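Local coordinates for protein cellulase (PDB 5E09) that hydrolyses beta-1,4-glucosidic bonds in cellulose with a family 5 catalytic barrel, probably assisted by its family 46 carbohydrate-binding module, at residues V350-P355 with N431-T436; A402-G407 with F427-V432; N454-A459 with F514-G519. All blocks are in the same frame, centred on the assembly; numbering follows the deposited sequence.

Contact 1 of 3, residues V350-P355 with N431-T436; sequences VRDGEP and NVDEPT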
loop_
_atom_site.group_PDB
_atom_site.type_symbol
_atom_site.label_atom_id
_atom_site.label_comp_id
_atom_site.label_asym_id
_atom_site.label_seq_id
_atom_site.Cartn_x
_atom_site.Cartn_y
_atom_site.Cartn_z
ATOM N N VAL A 350 21.694 11.590 -17.429
ATOM C CA VAL A 350 22.726 12.168 -18.266
ATOM C C VAL A 350 22.525 11.688 -19.698
ATOM O O VAL A 350 22.473 10.486 -19.959
ATOM C CB VAL A 350 24.130 11.793 -17.765
ATOM C CG1 VAL A 350 25.187 12.166 -18.789
ATOM C CG2 VAL A 350 24.410 12.457 -16.417
ATOM N N ARG A 351 22.389 12.628 -20.624
ATOM C CA ARG A 351 22.203 12.282 -22.025
ATOM C C ARG A 351 23.493 11.735 -22.627
ATOM O O ARG A 351 24.522 12.400 -22.603
ATOM C CB ARG A 351 21.717 13.495 -22.814
ATOM C CG ARG A 351 20.224 13.725 -22.704
ATOM C CD ARG A 351 19.459 12.661 -23.477
ATOM N NE ARG A 351 19.511 12.905 -24.913
ATOM C CZ ARG A 351 18.453 13.222 -25.651
ATOM N NH1 ARG A 351 17.254 13.309 -25.090
ATOM N NH2 ARG A 351 18.593 13.437 -26.951
ATOM N N ASP A 352 23.437 10.517 -23.155
ATOM C CA ASP A 352 24.606 9.912 -23.784
ATOM C C ASP A 352 24.917 10.658 -25.076
ATOM O O ASP A 352 24.012 10.974 -25.849
ATOM C CB ASP A 352 24.365 8.423 -24.057
ATOM C CG ASP A 352 25.594 7.719 -24.605
ATOM O OD1 ASP A 352 26.595 7.591 -23.864
ATOM O OD2 ASP A 352 25.554 7.280 -25.775
ATOM N N GLY A 353 26.190 10.949 -25.308
ATOM C CA GLY A 353 26.572 11.703 -26.490
ATOM C C GLY A 353 26.164 13.161 -26.381
ATOM O O GLY A 353 25.783 13.805 -27.358
ATOM N N GLU A 354 26.228 13.672 -25.162
ATOM C CA GLU A 354 26.008 15.078 -24.886
ATOM C C GLU A 354 27.018 15.444 -23.814
ATOM O O GLU A 354 27.109 14.749 -22.805
ATOM C CB GLU A 354 24.566 15.337 -24.435
ATOM C CG GLU A 354 24.281 16.765 -23.985
ATOM C CD GLU A 354 22.798 17.014 -23.713
ATOM O OE1 GLU A 354 21.974 16.797 -24.629
ATOM O OE2 GLU A 354 22.454 17.430 -22.583
ATOM N N PRO A 355 27.808 16.505 -24.048
ATOM C CA PRO A 355 28.882 16.915 -23.141
ATOM C C PRO A 355 28.443 16.918 -21.685
ATOM O O PRO A 355 27.511 17.630 -21.312
ATOM C CB PRO A 355 29.215 18.322 -23.625
ATOM C CG PRO A 355 28.956 18.249 -25.091
ATOM C CD PRO A 355 27.750 17.362 -25.245
ATOM N N ASN A 431 22.275 6.736 -17.612
ATOM C CA ASN A 431 22.712 7.168 -18.936
ATOM C C ASN A 431 21.581 6.932 -19.928
ATOM O O ASN A 431 21.255 5.791 -20.235
ATOM C CB ASN A 431 23.976 6.415 -19.378
ATOM C CG ASN A 431 24.726 7.125 -20.505
ATOM O OD1 ASN A 431 24.480 8.301 -20.791
ATOM N ND2 ASN A 431 25.651 6.411 -21.145
ATOM N N VAL A 432 20.970 7.997 -20.426
ATOM C CA VAL A 432 19.836 7.815 -21.316
ATOM C C VAL A 432 20.081 8.333 -22.720
ATOM O O VAL A 432 20.962 9.161 -22.966
ATOM C CB VAL A 432 18.566 8.503 -20.766
ATOM C CG1 VAL A 432 18.211 7.942 -19.400
ATOM C CG2 VAL A 432 18.761 10.006 -20.699
ATOM N N ASP A 433 19.293 7.802 -23.640
ATOM C CA ASP A 433 19.102 8.391 -24.944
ATOM C C ASP A 433 17.606 8.625 -25.108
ATOM O O ASP A 433 16.798 8.124 -24.312
ATOM C CB ASP A 433 19.641 7.481 -26.042
ATOM C CG ASP A 433 20.396 8.241 -27.107
ATOM O OD1 ASP A 433 19.886 9.292 -27.564
ATOM O OD2 ASP A 433 21.502 7.787 -27.478
ATOM N N GLU A 434 17.227 9.379 -26.129
ATOM C CA GLU A 434 15.815 9.595 -26.400
ATOM C C GLU A 434 15.133 8.276 -26.756
ATOM O O GLU A 434 15.532 7.613 -27.719
ATOM C CB GLU A 434 15.640 10.597 -27.529
ATOM C CG GLU A 434 14.202 10.808 -27.955
ATOM C CD GLU A 434 14.095 11.376 -29.360
ATOM O OE1 GLU A 434 14.697 10.799 -30.293
ATOM O OE2 GLU A 434 13.415 12.412 -29.529
ATOM N N PRO A 435 14.100 7.893 -25.980
ATOM C CA PRO A 435 13.391 6.627 -26.219
ATOM C C PRO A 435 12.699 6.595 -27.589
ATOM O O PRO A 435 12.281 7.630 -28.105
ATOM C CB PRO A 435 12.367 6.564 -25.072
ATOM C CG PRO A 435 12.201 7.963 -24.611
ATOM C CD PRO A 435 13.525 8.649 -24.851
ATOM N N THR A 436 12.579 5.401 -28.158
ATOM C CA THR A 436 12.106 5.219 -29.526
ATOM C C THR A 436 11.071 4.097 -29.620
ATOM O O THR A 436 11.235 3.036 -29.015
ATOM C CB THR A 436 13.294 4.910 -30.479
ATOM O OG1 THR A 436 14.208 6.010 -30.466
ATOM C CG2 THR A 436 12.827 4.671 -31.907
#
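OD1 of D352 is gripped by two N-H groups: ND2 of N431, 3.1 Å from it across this contact, and the backbone N of G407 in a nearby loop. The setting is a parallel strand pair at the margin of the mixed sheet of the X2 domain, where 347-351 runs beside 425-432. V432 N donates to V350 O at 2.9 Å, and D352 N returns a bond to V432 O at 2.8 Å, almost straight at 176°. V432 thus bonds to the residues on either side of R351, the classic parallel pattern. N431 holds CG anti to its backbone N (chi1 -161°), which brings the amide beside D352. There it meets OD1 close to its own plane but from above the carboxylate plane, the two flat groups standing 73° apart. ND2 also donates to E408 O, so the buried amide ties two neighbours together. With an alanine here, E408 O would probably lose this donor and the D352 carboxylate, held then by G407 N, would be freer to turn. On the other face of the sheet, R351 lies across V432, its CD 3.9 Å from V432 CG2. Bends at chi2 and chi3 fold the R351 chain, and NH1 forms a salt bridge with E520. The backbone N of E434 sits over the centre of the guanidinium face, while NH1 of R351 is 4.0 Å from CB of E434.

Contact 2 of 3, residues A402-G407 with F427-V432; sequences ALMTPG and FQLQNV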
loop_
_atom_site.group_PDB
_atom_site.type_symbol
_atom_site.label_atom_id
_atom_site.label_comp_id
_atom_site.label_asym_id
_atom_site.label_seq_id
_atom_site.Cartn_x
_atom_site.Cartn_y
_atom_site.Cartn_z
ATOM N N ALA A 402 33.614 10.012 -14.740
ATOM C CA ALA A 402 34.335 8.857 -14.220
ATOM C C ALA A 402 33.396 7.685 -13.931
ATOM O O ALA A 402 33.747 6.527 -14.171
ATOM C CB ALA A 402 35.111 9.244 -12.958
ATOM N N LEU A 403 32.201 7.991 -13.432
ATOM C CA LEU A 403 31.249 6.958 -13.022
ATOM C C LEU A 403 30.495 6.322 -14.183
ATOM O O LEU A 403 29.828 5.300 -14.022
ATOM C CB LEU A 403 30.240 7.538 -12.033
ATOM C CG LEU A 403 30.784 7.859 -10.647
ATOM C CD1 LEU A 403 29.828 8.777 -9.903
ATOM C CD2 LEU A 403 31.009 6.581 -9.872
HETATM N N MSE A 404 30.590 6.918 -15.358
HETATM C CA MSE A 404 29.750 6.466 -16.447
HETATM C C MSE A 404 30.527 5.862 -17.600
HETATM O O MSE A 404 31.750 5.956 -17.666
HETATM C CB MSE A 404 28.886 7.627 -16.928
HETATM C CG MSE A 404 28.000 8.146 -15.816
HETATM SE SE MSE A 404 26.905 9.648 -16.329
HETATM C CE MSE A 404 25.693 8.666 -17.473
ATOM N N THR A 405 29.788 5.224 -18.499
ATOM C CA THR A 405 30.358 4.523 -19.631
ATOM C C THR A 405 29.630 4.952 -20.893
ATOM O O THR A 405 28.434 4.700 -21.032
ATOM C CB THR A 405 30.237 2.995 -19.470
ATOM O OG1 THR A 405 30.688 2.611 -18.168
ATOM C CG2 THR A 405 31.049 2.276 -20.532
ATOM N N PRO A 406 30.352 5.604 -21.816
ATOM C CA PRO A 406 29.763 6.065 -23.077
ATOM C C PRO A 406 29.122 4.920 -23.845
ATOM O O PRO A 406 29.750 3.877 -24.019
ATOM C CB PRO A 406 30.964 6.632 -23.841
ATOM C CG PRO A 406 31.950 7.002 -22.761
ATOM C CD PRO A 406 31.781 5.945 -21.709
ATOM N N GLY A 407 27.882 5.106 -24.283
ATOM C CA GLY A 407 27.208 4.096 -25.077
ATOM C C GLY A 407 26.468 3.033 -24.284
ATOM O O GLY A 407 25.677 2.292 -24.853
ATOM N N PHE A 427 20.618 7.696 -5.281
ATOM C CA PHE A 427 20.464 8.179 -6.647
ATOM C C PHE A 427 20.896 7.125 -7.655
ATOM O O PHE A 427 22.010 6.602 -7.578
ATOM C CB PHE A 427 21.279 9.452 -6.869
ATOM C CG PHE A 427 20.832 10.611 -6.033
ATOM C CD1 PHE A 427 19.640 11.264 -6.312
ATOM C CD2 PHE A 427 21.603 11.055 -4.978
ATOM C CE1 PHE A 427 19.225 12.339 -5.544
ATOM C CE2 PHE A 427 21.198 12.132 -4.205
ATOM C CZ PHE A 427 20.007 12.772 -4.488
ATOM N N GLN A 428 20.014 6.823 -8.600
ATOM C CA GLN A 428 20.368 5.998 -9.744
ATOM C C GLN A 428 20.902 6.908 -10.849
ATOM O O GLN A 428 20.194 7.796 -11.324
ATOM C CB GLN A 428 19.155 5.196 -10.241
ATOM C CG GLN A 428 18.339 4.533 -9.131
ATOM C CD GLN A 428 19.039 3.338 -8.505
ATOM O OE1 GLN A 428 19.515 2.443 -9.204
ATOM N NE2 GLN A 428 19.093 3.312 -7.178
ATOM N N LEU A 429 22.153 6.704 -11.244
ATOM C CA LEU A 429 22.757 7.503 -12.307
ATOM C C LEU A 429 22.427 6.885 -13.665
ATOM O O LEU A 429 23.060 5.916 -14.092
ATOM C CB LEU A 429 24.270 7.612 -12.100
ATOM C CG LEU A 429 25.106 8.398 -13.112
ATOM C CD1 LEU A 429 24.514 9.774 -13.376
ATOM C CD2 LEU A 429 26.536 8.524 -12.610
ATOM N N GLN A 430 21.420 7.447 -14.332
ATOM C CA GLN A 430 20.920 6.898 -15.588
ATOM C C GLN A 430 21.567 7.538 -16.818
ATOM O O GLN A 430 21.416 8.738 -17.045
ATOM C CB GLN A 430 19.397 7.074 -15.680
ATOM C CG GLN A 430 18.593 6.457 -14.542
ATOM C CD GLN A 430 18.745 4.947 -14.465
ATOM O OE1 GLN A 430 19.284 4.420 -13.494
ATOM N NE2 GLN A 430 18.271 4.248 -15.487
ATOM N N ASN A 431 22.275 6.736 -17.612
ATOM C CA ASN A 431 22.712 7.168 -18.936
ATOM C C ASN A 431 21.581 6.932 -19.928
ATOM O O ASN A 431 21.255 5.791 -20.235
ATOM C CB ASN A 431 23.976 6.415 -19.378
ATOM C CG ASN A 431 24.726 7.125 -20.505
ATOM O OD1 ASN A 431 24.480 8.301 -20.791
ATOM N ND2 ASN A 431 25.651 6.411 -21.145
ATOM N N VAL A 432 20.970 7.997 -20.426
ATOM C CA VAL A 432 19.836 7.815 -21.316
ATOM C C VAL A 432 20.081 8.333 -22.720
ATOM O O VAL A 432 20.962 9.161 -22.966
ATOM C CB VAL A 432 18.566 8.503 -20.766
ATOM C CG1 VAL A 432 18.211 7.942 -19.400
ATOM C CG2 VAL A 432 18.761 10.006 -20.699
#
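This is apolar packing of a loop against a strand: the chain leaving helix 397-403 of the X2 domain lies over one face of strand 425-432, near the point where that strand passes toward the next domain. Few backbone atoms come close, and the contact is carried by one long side chain, that of M404, present here as selenomethionine. Its CB is directed toward the strand, and the side chain crosses L429 and N431, on the same face, at a slant. Its near end touches the leucine, with M404 CG 3.5 Å from L429 CD2, while the selenium sits beside the other methyl, M404 SE to L429 CD1 being 3.8 Å. The M404 chain is extended at chi2 and then bends at chi3 (71°), and the turn carries the terminal methyl on to N431, where CE of M404 rests 3.4 Å from CB of N431. L429 answers with CG anti to its backbone N (chi1 179°), and its CD2 also reaches L403, 3.9 Å from L403 CB. L429 thus meets M404 and, more lightly, the CB of L403. Farther along, T405 O comes within 3.3 Å of N431 ND2, an amide nitrogen whose main partner is D352, and T405 N bonds to OD1 of N412 on the adjoining strand. Q430, between L429 and N431, faces the other way and bonds through OE1 to T411 OG1. M404 also packs on V350, so the loop reaches the parallel neighbour 347-351 as well; from strand to strand, L429 packs on I348. M404 adds a buried side chain to the packing on this sheet, in keeping with the immunoglobulin-like beta-sandwich expected of an X2 module of the E-set clan.

Contact 3 of 3, residues N454-A459 with F514-G519; sequences NGDSVA and FHFWSG
A459 lays its methyl over one face of the W517 indole: CB stands 3.5 Å from the centroid of the five-membered ring and 19° off its normal, a CH-pi contact offset toward the rim, where CB of A459 is 3.3 Å from NE1 of W517. A second apolar meeting is made by the preceding residue, V458, whose CG2 touches the F516 ring at CE2, 3.6 Å away, and whose CG1 approaches the edge of the F514 ring. V458 and F516 form a non-hydrogen-bonded antiparallel pair whose side chains diverge, and the bonds flank it. A459 N donates to H515 O at 2.6 Å, and W517 N to S457 O at 3.0 Å. Beside them, S457 OG lies at the indole edge, near its plane. The chain then leaves the strand through a type I turn from F516 to G519, closed by G519 N bonding to F516 O, and this turn presents S518 to D456. The serine holds its hydroxyl between backbone N and carbonyl carbon (chi1 72°), S518 OG giving its proton to D456 OD2 over 2.6 Å on the syn side while accepting a bond from E520 N. D456 OD1 takes S457 N at 2.8 Å and, weakly, S518 N. Both oxygens of this buried carboxylate are therefore used, which fixes its rotation and ties the turn to the approach to strand 458-465. Outward, W517 reaches R240 and Q285 in loops of the catalytic barrel, which A459 O also meets through a weak bond to N234. Within its own sheet, 509-516 is flanked by 458-465 and 521-529: F516 packs on V522 of the latter, and V458 on F486 and P488 of strand 486-489.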
loop_
_atom_site.group_PDB
_atom_site.type_symbol
_atom_site.label_atom_id
_atom_site.label_comp_id
_atom_site.label_asym_id
_atom_site.label_seq_id
_atom_site.Cartn_x
_atom_site.Cartn_y
_atom_site.Cartn_z
ATOM N N ASN A 454 16.034 2.838 -24.076
ATOM C CA ASN A 454 17.290 3.581 -24.037
ATOM C C ASN A 454 17.626 4.155 -22.659
ATOM O O ASN A 454 17.984 5.325 -22.539
ATOM C CB ASN A 454 17.249 4.710 -25.071
ATOM C CG ASN A 454 17.202 4.187 -26.489
ATOM O OD1 ASN A 454 17.654 3.074 -26.756
ATOM N ND2 ASN A 454 16.662 4.985 -27.410
ATOM N N GLY A 455 17.493 3.335 -21.622
ATOM C CA GLY A 455 17.828 3.753 -20.271
ATOM C C GLY A 455 16.782 4.623 -19.595
ATOM O O GLY A 455 16.969 5.064 -18.465
ATOM N N ASP A 456 15.670 4.867 -20.277
ATOM C CA ASP A 456 14.622 5.717 -19.721
ATOM C C ASP A 456 13.476 4.859 -19.172
ATOM O O ASP A 456 13.436 3.654 -19.410
ATOM C CB ASP A 456 14.115 6.688 -20.787
ATOM C CG ASP A 456 13.678 8.012 -20.206
ATOM O OD1 ASP A 456 13.393 8.068 -18.989
ATOM O OD2 ASP A 456 13.610 8.995 -20.976
ATOM N N SER A 457 12.555 5.466 -18.429
ATOM C CA SER A 457 11.438 4.712 -17.866
ATOM C C SER A 457 10.115 5.463 -18.005
ATOM O O SER A 457 10.055 6.683 -17.824
ATOM C CB SER A 457 11.703 4.365 -16.391
ATOM O OG SER A 457 11.931 5.519 -15.602
ATOM N N VAL A 458 9.060 4.720 -18.343
ATOM C CA VAL A 458 7.743 5.302 -18.563
ATOM C C VAL A 458 7.077 5.698 -17.252
ATOM O O VAL A 458 6.887 4.872 -16.357
ATOM C CB VAL A 458 6.812 4.332 -19.317
ATOM C CG1 VAL A 458 5.461 4.974 -19.554
ATOM C CG2 VAL A 458 7.440 3.917 -20.637
ATOM N N ALA A 459 6.731 6.975 -17.147
ATOM C CA ALA A 459 6.005 7.485 -15.993
ATOM C C ALA A 459 4.511 7.293 -16.210
ATOM O O ALA A 459 3.812 6.764 -15.344
ATOM C CB ALA A 459 6.325 8.958 -15.758
ATOM N N PHE A 514 3.480 9.166 -24.514
ATOM C CA PHE A 514 4.183 8.568 -23.382
ATOM C C PHE A 514 5.084 9.585 -22.671
ATOM O O PHE A 514 5.945 10.219 -23.295
ATOM C CB PHE A 514 4.996 7.358 -23.835
ATOM C CG PHE A 514 4.149 6.211 -24.313
ATOM C CD1 PHE A 514 3.667 5.272 -23.416
ATOM C CD2 PHE A 514 3.825 6.081 -25.656
ATOM C CE1 PHE A 514 2.885 4.215 -23.849
ATOM C CE2 PHE A 514 3.040 5.027 -26.100
ATOM C CZ PHE A 514 2.569 4.091 -25.191
ATOM N N HIS A 515 4.845 9.743 -21.370
ATOM C CA HIS A 515 5.666 10.582 -20.501
ATOM C C HIS A 515 6.696 9.735 -19.759
ATOM O O HIS A 515 6.336 8.808 -19.004
ATOM C CB HIS A 515 4.803 11.339 -19.481
ATOM C CG HIS A 515 3.796 12.267 -20.092
ATOM N ND1 HIS A 515 3.793 13.625 -19.853
ATOM C CD2 HIS A 515 2.743 12.030 -20.912
ATOM C CE1 HIS A 515 2.790 14.185 -20.504
ATOM N NE2 HIS A 515 2.138 13.239 -21.157
ATOM N N PHE A 516 7.967 10.077 -19.975
ATOM C CA PHE A 516 9.109 9.417 -19.344
ATOM C C PHE A 516 9.658 10.250 -18.190
ATOM O O PHE A 516 9.461 11.462 -18.144
ATOM C CB PHE A 516 10.217 9.164 -20.367
ATOM C CG PHE A 516 9.858 8.155 -21.408
ATOM C CD1 PHE A 516 9.076 8.508 -22.496
ATOM C CD2 PHE A 516 10.304 6.847 -21.300
ATOM C CE1 PHE A 516 8.739 7.572 -23.455
ATOM C CE2 PHE A 516 9.972 5.908 -22.262
ATOM C CZ PHE A 516 9.186 6.270 -23.336
ATOM N N TRP A 517 10.365 9.600 -17.270
ATOM C CA TRP A 517 10.890 10.283 -16.086
ATOM C C TRP A 517 12.086 11.193 -16.371
ATOM O O TRP A 517 12.443 12.029 -15.546
ATOM C CB TRP A 517 11.255 9.254 -15.016
ATOM C CG TRP A 517 10.043 8.824 -14.264
ATOM C CD1 TRP A 517 9.409 7.611 -14.337
ATOM C CD2 TRP A 517 9.283 9.617 -13.363
ATOM N NE1 TRP A 517 8.308 7.603 -13.516
ATOM C CE2 TRP A 517 8.204 8.842 -12.895
ATOM C CE3 TRP A 517 9.406 10.933 -12.879
ATOM C CZ2 TRP A 517 7.265 9.300 -11.985
ATOM C CZ3 TRP A 517 8.472 11.402 -11.975
ATOM C CH2 TRP A 517 7.415 10.590 -11.537
ATOM N N SER A 518 12.701 11.034 -17.536
ATOM C CA SER A 518 13.736 11.958 -17.981
ATOM C C SER A 518 13.147 13.325 -18.312
ATOM O O SER A 518 13.846 14.339 -18.283
ATOM C CB SER A 518 14.441 11.410 -19.207
ATOM O OG SER A 518 13.576 11.497 -20.327
ATOM N N GLY A 519 11.857 13.343 -18.628
ATOM C CA GLY A 519 11.203 14.537 -19.126
ATOM C C GLY A 519 10.819 14.372 -20.586
ATOM O O GLY A 519 10.041 15.155 -21.119
#

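How the contacts relate
Contacts 1 and 2 adjoin at the edge of the X2 sheet, contact 1 running on into the link to the next domain: their centres are 9 Å apart, they share N431 and V432, and both use strand 425-432, with 347-351 beside it in the mixed sheet. Contact 3 lies in the C-terminal carbohydrate-binding domain, its centre 11 Å from that of contact 1 and 15 Å from that of contact 2, and it opens along the chain after both have closed. The linker out of strand 425-432 is met by 454-459, where D433 N bonds to N454 O and E434 O to N454 ND2, while P435 packs on F516. The three contacts thus flank the inter-domain junction, consistent with a defined mutual orientation.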